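Local coordinates for member of s1p family of ribosomal proteins (Pyrococcus furiosus, PDB 5YH1), which probably acts as an exonuclease of the DHH family and binds manganese, the part present here being its DHH-domain portion, at residues A[225-230]-A[251-256]; A[242-245]-A[249-252]. All coordinates share one frame; numbering follows the deposited sequence.

Both contacts use helix 250-267, contact 1 on the side facing helix 221-229 and contact 2 at the N-terminal end, where helix 234-245 comes in. Their centres lie 9 Å apart and they share Glu251 and Asp252. Packing joins them directly: Leu253 CD1, from contact 1, comes within 4.1 Å of Ala243 CB, from contact 2. Only contact 1 holds a ligand of the manganese ion, Asp229, and even there the side chain of helix 221-229 that makes the contact, Thr227, is about 9 Å from that of the metal ligand Asp67. Contact 2 is a surface contact away from the metal, joined by the Lys244-Glu250 ion pair beside a capping box.

Contact 1: A[225-230]-A[251-256]; sequences AGTGDR and EDLKKI. With MN (manganese (II) ion), chain F.
The peptide group between Leu253 and Lys254 offers one flat face to Thr227, whose methyl CG2 stands almost directly above it, 3.7 Å from Lys254 N. Beside the peptide, the same methyl meets Lys254 CG at 3.8 Å. The hydroxyl branch goes to the neighbouring side chain, with Thr227 OG1 3.5 Å from Leu253 CB. Thr227 crosses both partners at about a right angle, so small groups touch rather than whole chains lying alongside. Its rotation (chi1 -58°) sets CG2 anti to the backbone N, pointing at helix 250-267, and leaves OG1 beside that N, where it bonds back to Ala223 O, one turn earlier. The hydroxyl is thus satisfied within its own helix, and no hydrogen bond joins the two segments. Phe236 adds to the packing around Thr227, while Leu253 also reaches Leu240 of helix 234-245.

A second flat group, the carboxylate of Asp229, serves the metal. Its OD2 binds manganese at 2.2 Å, whereas its OD1 stays 3.4 Å from the ion, so the coordination is one-oxygen. Two waters, Asp67, Asp137 and His163 complete the site. Directly after Asp229, Arg230, with positive phi, ends the helix in a Schellman motif; one of the two bonds back into the last turn is Arg230 N to Thr227 O, 3.1 Å. The Arg230 guanidinium pairs with Asp352. Helix 221-229 therefore packs against helix 250-267 through Thr227 and delivers a ligand to the metal near its C-terminal end, in the manganese site of a DHH-family domain.

Contact 2: A[242-245]-A[249-252]; sequences YAKE and DEED
Lys244 stretches its aliphatic chain across the start of helix 250-267, with CE 4.3 Å from Asp249 CA, and brings its ammonium group to the carboxylate of Glu250. Lys244 NZ and Glu250 OE2 form a salt bridge and hydrogen bond at 2.5 Å, a separation short enough to be read with caution. The ammonium meets OE2 at its anti lone pair, on the side away from the other carboxylate oxygen. Both chains bend at chi2 and hold unstaggered chi1 and chi2, so the exact geometry is uncertain too; Lys244 CE also passes 3.8 Å from Glu250 OE2. The two side chains run at a slant to each other, joined at their ends, and both also touch a crystal neighbour.

Asp249 takes the N-cap position just before the helix. Its chi1 of 67° turns the carboxylate back over the first turn, where OD1 accepts from Asp252 N at 2.8 Å in a nearly straight bond (168°) that arrives almost along the C-O bond. Glu251 N gives the same oxygen a second, weak bond. In return Asp249 N donates to Asp252 OD2 at 2.9 Å, meeting that oxygen on its anti side and 30° out of the carboxylate plane. The two reciprocal bonds make a capping box, which satisfies Asp252 N and Asp249 N.

Four consecutive acidic residues, 249-252, lie at the positive end of the helix dipole, which probably favours their charged forms. Lys244 probably offsets part of this negative charge through Glu250, though the pair may owe some of its geometry to the crystal.

Contact 1: A[225-230]-A[251-256]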
loop_
_atom_site.group_PDB
_atom_site.type_symbol
_atom_site.label_atom_id
_atom_site.label_comp_id
_atom_site.label_asym_id
_atom_site.label_seq_id
_atom_site.Cartn_x
_atom_site.Cartn_y
_atom_site.Cartn_z
ATOM N N ALA A 225 -3.428 6.052 28.820
ATOM C CA ALA A 225 -2.121 5.588 28.343
ATOM C C ALA A 225 -1.556 4.480 29.216
ATOM O O ALA A 225 -1.113 3.444 28.702
ATOM C CB ALA A 225 -1.152 6.752 28.276
ATOM N N GLY A 226 -1.596 4.691 30.537
ATOM C CA GLY A 226 -1.128 3.686 31.502
ATOM C C GLY A 226 -1.915 2.392 31.466
ATOM O O GLY A 226 -1.362 1.314 31.669
ATOM N N THR A 227 -3.217 2.497 31.204
ATOM C CA THR A 227 -4.051 1.312 31.025
ATOM C C THR A 227 -3.598 0.553 29.784
ATOM O O THR A 227 -3.378 -0.654 29.835
ATOM C CB THR A 227 -5.543 1.685 30.924
ATOM O OG1 THR A 227 -5.930 2.390 32.111
ATOM C CG2 THR A 227 -6.401 0.446 30.758
ATOM N N GLY A 228 -3.413 1.270 28.682
ATOM C CA GLY A 228 -2.922 0.653 27.446
ATOM C C GLY A 228 -1.629 -0.118 27.625
ATOM O O GLY A 228 -1.517 -1.256 27.181
ATOM N N ASP A 229 -0.657 0.505 28.290
ATOM C CA ASP A 229 0.657 -0.103 28.524
ATOM C C ASP A 229 0.748 -0.949 29.796
ATOM O O ASP A 229 1.816 -1.483 30.095
ATOM C CB ASP A 229 1.744 0.984 28.579
ATOM C CG ASP A 229 2.403 1.243 27.230
ATOM O OD1 ASP A 229 1.930 0.739 26.180
ATOM O OD2 ASP A 229 3.405 1.983 27.226
ATOM N N ARG A 230 -0.356 -1.070 30.539
ATOM C CA ARG A 230 -0.409 -1.905 31.748
ATOM C C ARG A 230 0.640 -1.501 32.782
ATOM O O ARG A 230 1.340 -2.335 33.336
ATOM C CB ARG A 230 -0.262 -3.384 31.390
ATOM C CG ARG A 230 -1.371 -3.907 30.495
ATOM C CD ARG A 230 -0.964 -5.197 29.805
ATOM N NE ARG A 230 -2.097 -5.753 29.064
ATOM C CZ ARG A 230 -2.564 -6.999 29.165
ATOM N NH1 ARG A 230 -1.997 -7.899 29.969
ATOM N NH2 ARG A 230 -3.615 -7.354 28.435
ATOM N N GLU A 251 -12.653 -0.102 34.287
ATOM C CA GLU A 251 -13.193 -0.924 33.214
ATOM C C GLU A 251 -13.477 -0.082 31.986
ATOM O O GLU A 251 -13.263 -0.544 30.877
ATOM C CB GLU A 251 -14.442 -1.689 33.663
ATOM C CG GLU A 251 -14.177 -2.712 34.776
ATOM C CD GLU A 251 -12.976 -3.616 34.495
ATOM O OE1 GLU A 251 -12.920 -4.231 33.404
ATOM O OE2 GLU A 251 -12.076 -3.710 35.366
ATOM N N ASP A 252 -13.939 1.153 32.183
ATOM C CA ASP A 252 -14.102 2.101 31.087
ATOM C C ASP A 252 -12.766 2.306 30.366
ATOM O O ASP A 252 -12.707 2.300 29.135
ATOM C CB ASP A 252 -14.586 3.458 31.593
ATOM C CG ASP A 252 -15.987 3.414 32.193
ATOM O OD1 ASP A 252 -16.826 2.614 31.734
ATOM O OD2 ASP A 252 -16.250 4.211 33.120
ATOM N N LEU A 253 -11.705 2.500 31.145
ATOM C CA LEU A 253 -10.382 2.762 30.596
ATOM C C LEU A 253 -9.901 1.582 29.769
ATOM O O LEU A 253 -9.356 1.775 28.696
ATOM C CB LEU A 253 -9.380 3.091 31.710
ATOM C CG LEU A 253 -9.677 4.421 32.418
ATOM C CD1 LEU A 253 -8.940 4.544 33.739
ATOM C CD2 LEU A 253 -9.361 5.607 31.516
ATOM N N LYS A 254 -10.109 0.368 30.272
ATOM C CA LYS A 254 -9.744 -0.843 29.538
ATOM C C LYS A 254 -10.472 -0.981 28.198
ATOM O O LYS A 254 -9.871 -1.401 27.208
ATOM C CB LYS A 254 -9.994 -2.079 30.387
ATOM C CG LYS A 254 -8.917 -2.270 31.437
ATOM C CD LYS A 254 -9.198 -3.464 32.327
ATOM C CE LYS A 254 -7.975 -3.811 33.158
ATOM N NZ LYS A 254 -8.367 -4.412 34.466
ATOM N N LYS A 255 -11.757 -0.635 28.187
ATOM C CA LYS A 255 -12.567 -0.676 26.975
ATOM C C LYS A 255 -12.043 0.328 25.964
ATOM O O LYS A 255 -11.919 0.008 24.782
ATOM C CB LYS A 255 -14.030 -0.336 27.275
ATOM C CG LYS A 255 -14.832 -1.383 28.037
ATOM C CD LYS A 255 -16.238 -0.831 28.249
ATOM C CE LYS A 255 -17.267 -1.887 28.592
ATOM N NZ LYS A 255 -16.844 -2.668 29.776
ATOM N N ILE A 256 -11.762 1.546 26.439
ATOM C CA ILE A 256 -11.173 2.595 25.604
ATOM C C ILE A 256 -9.853 2.134 24.978
ATOM O O ILE A 256 -9.652 2.282 23.763
ATOM C CB ILE A 256 -10.984 3.914 26.377
ATOM C CG1 ILE A 256 -12.346 4.560 26.628
ATOM C CG2 ILE A 256 -10.102 4.890 25.594
ATOM C CD1 ILE A 256 -12.329 5.713 27.611
HETATM MN MN MN F . 4.414 2.954 25.493
HETATM O O HOH W 1 3.177 2.138 23.911
HETATM O O HOH W 2 5.363 0.956 25.243
#

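Contact 2: A[242-245]-A[249-252]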
loop_
_atom_site.group_PDB
_atom_site.type_symbol
_atom_site.label_atom_id
_atom_site.label_comp_id
_atom_site.label_asym_id
_atom_site.label_seq_id
_atom_site.Cartn_x
_atom_site.Cartn_y
_atom_site.Cartn_z
ATOM N N TYR A 242 -7.785 11.385 38.088
ATOM C CA TYR A 242 -8.280 12.384 37.130
ATOM C C TYR A 242 -9.304 11.795 36.159
ATOM O O TYR A 242 -10.195 12.498 35.686
ATOM C CB TYR A 242 -7.133 12.995 36.333
ATOM C CG TYR A 242 -6.179 13.815 37.168
ATOM C CD1 TYR A 242 -6.497 15.114 37.549
ATOM C CD2 TYR A 242 -4.963 13.291 37.570
ATOM C CE1 TYR A 242 -5.623 15.863 38.314
ATOM C CE2 TYR A 242 -4.091 14.029 38.332
ATOM C CZ TYR A 242 -4.425 15.311 38.702
ATOM O OH TYR A 242 -3.533 16.037 39.453
ATOM N N ALA A 243 -9.159 10.510 35.850
ATOM C CA ALA A 243 -10.121 9.816 34.999
ATOM C C ALA A 243 -11.416 9.615 35.777
ATOM O O ALA A 243 -12.500 9.823 35.243
ATOM C CB ALA A 243 -9.562 8.475 34.527
ATOM N N LYS A 244 -11.299 9.209 37.038
ATOM C CA LYS A 244 -12.485 9.044 37.891
ATOM C C LYS A 244 -13.340 10.308 37.983
ATOM O O LYS A 244 -14.560 10.231 37.860
ATOM C CB LYS A 244 -12.096 8.534 39.281
ATOM C CG LYS A 244 -12.245 7.029 39.377
ATOM C CD LYS A 244 -10.998 6.307 39.820
ATOM C CE LYS A 244 -11.163 4.833 39.503
ATOM N NZ LYS A 244 -10.123 3.977 40.113
ATOM N N GLU A 245 -12.698 11.462 38.143
ATOM C CA GLU A 245 -13.399 12.750 38.163
ATOM C C GLU A 245 -14.262 12.969 36.929
ATOM O O GLU A 245 -15.279 13.644 37.017
ATOM C CB GLU A 245 -12.409 13.917 38.273
ATOM C CG GLU A 245 -11.780 14.092 39.643
ATOM C CD GLU A 245 -10.597 15.061 39.644
ATOM O OE1 GLU A 245 -10.482 15.911 38.721
ATOM O OE2 GLU A 245 -9.771 14.956 40.584
ATOM N N ASP A 249 -14.159 4.842 35.075
ATOM C CA ASP A 249 -13.573 3.889 36.010
ATOM C C ASP A 249 -12.571 3.011 35.263
ATOM O O ASP A 249 -12.312 3.216 34.075
ATOM C CB ASP A 249 -14.656 3.073 36.739
ATOM C CG ASP A 249 -15.418 2.138 35.824
ATOM O OD1 ASP A 249 -14.864 1.682 34.806
ATOM O OD2 ASP A 249 -16.586 1.843 36.143
ATOM N N GLU A 250 -12.030 2.019 35.955
ATOM C CA GLU A 250 -10.937 1.219 35.416
ATOM C C GLU A 250 -11.392 0.325 34.257
ATOM O O GLU A 250 -10.612 0.047 33.340
ATOM C CB GLU A 250 -10.284 0.393 36.524
ATOM C CG GLU A 250 -10.318 1.102 37.886
ATOM C CD GLU A 250 -9.019 1.031 38.634
ATOM O OE1 GLU A 250 -8.182 0.173 38.305
ATOM O OE2 GLU A 250 -8.844 1.843 39.558
ATOM N N GLU A 251 -12.653 -0.102 34.287
ATOM C CA GLU A 251 -13.193 -0.924 33.214
ATOM C C GLU A 251 -13.477 -0.082 31.986
ATOM O O GLU A 251 -13.263 -0.544 30.877
ATOM C CB GLU A 251 -14.442 -1.689 33.663
ATOM C CG GLU A 251 -14.177 -2.712 34.776
ATOM C CD GLU A 251 -12.976 -3.616 34.495
ATOM O OE1 GLU A 251 -12.920 -4.231 33.404
ATOM O OE2 GLU A 251 -12.076 -3.710 35.366
ATOM N N ASP A 252 -13.939 1.153 32.183
ATOM C CA ASP A 252 -14.102 2.101 31.087
ATOM C C ASP A 252 -12.766 2.306 30.366
ATOM O O ASP A 252 -12.707 2.300 29.135
ATOM C CB ASP A 252 -14.586 3.458 31.593
ATOM C CG ASP A 252 -15.987 3.414 32.193
ATOM O OD1 ASP A 252 -16.826 2.614 31.734
ATOM O OD2 ASP A 252 -16.250 4.211 33.120
#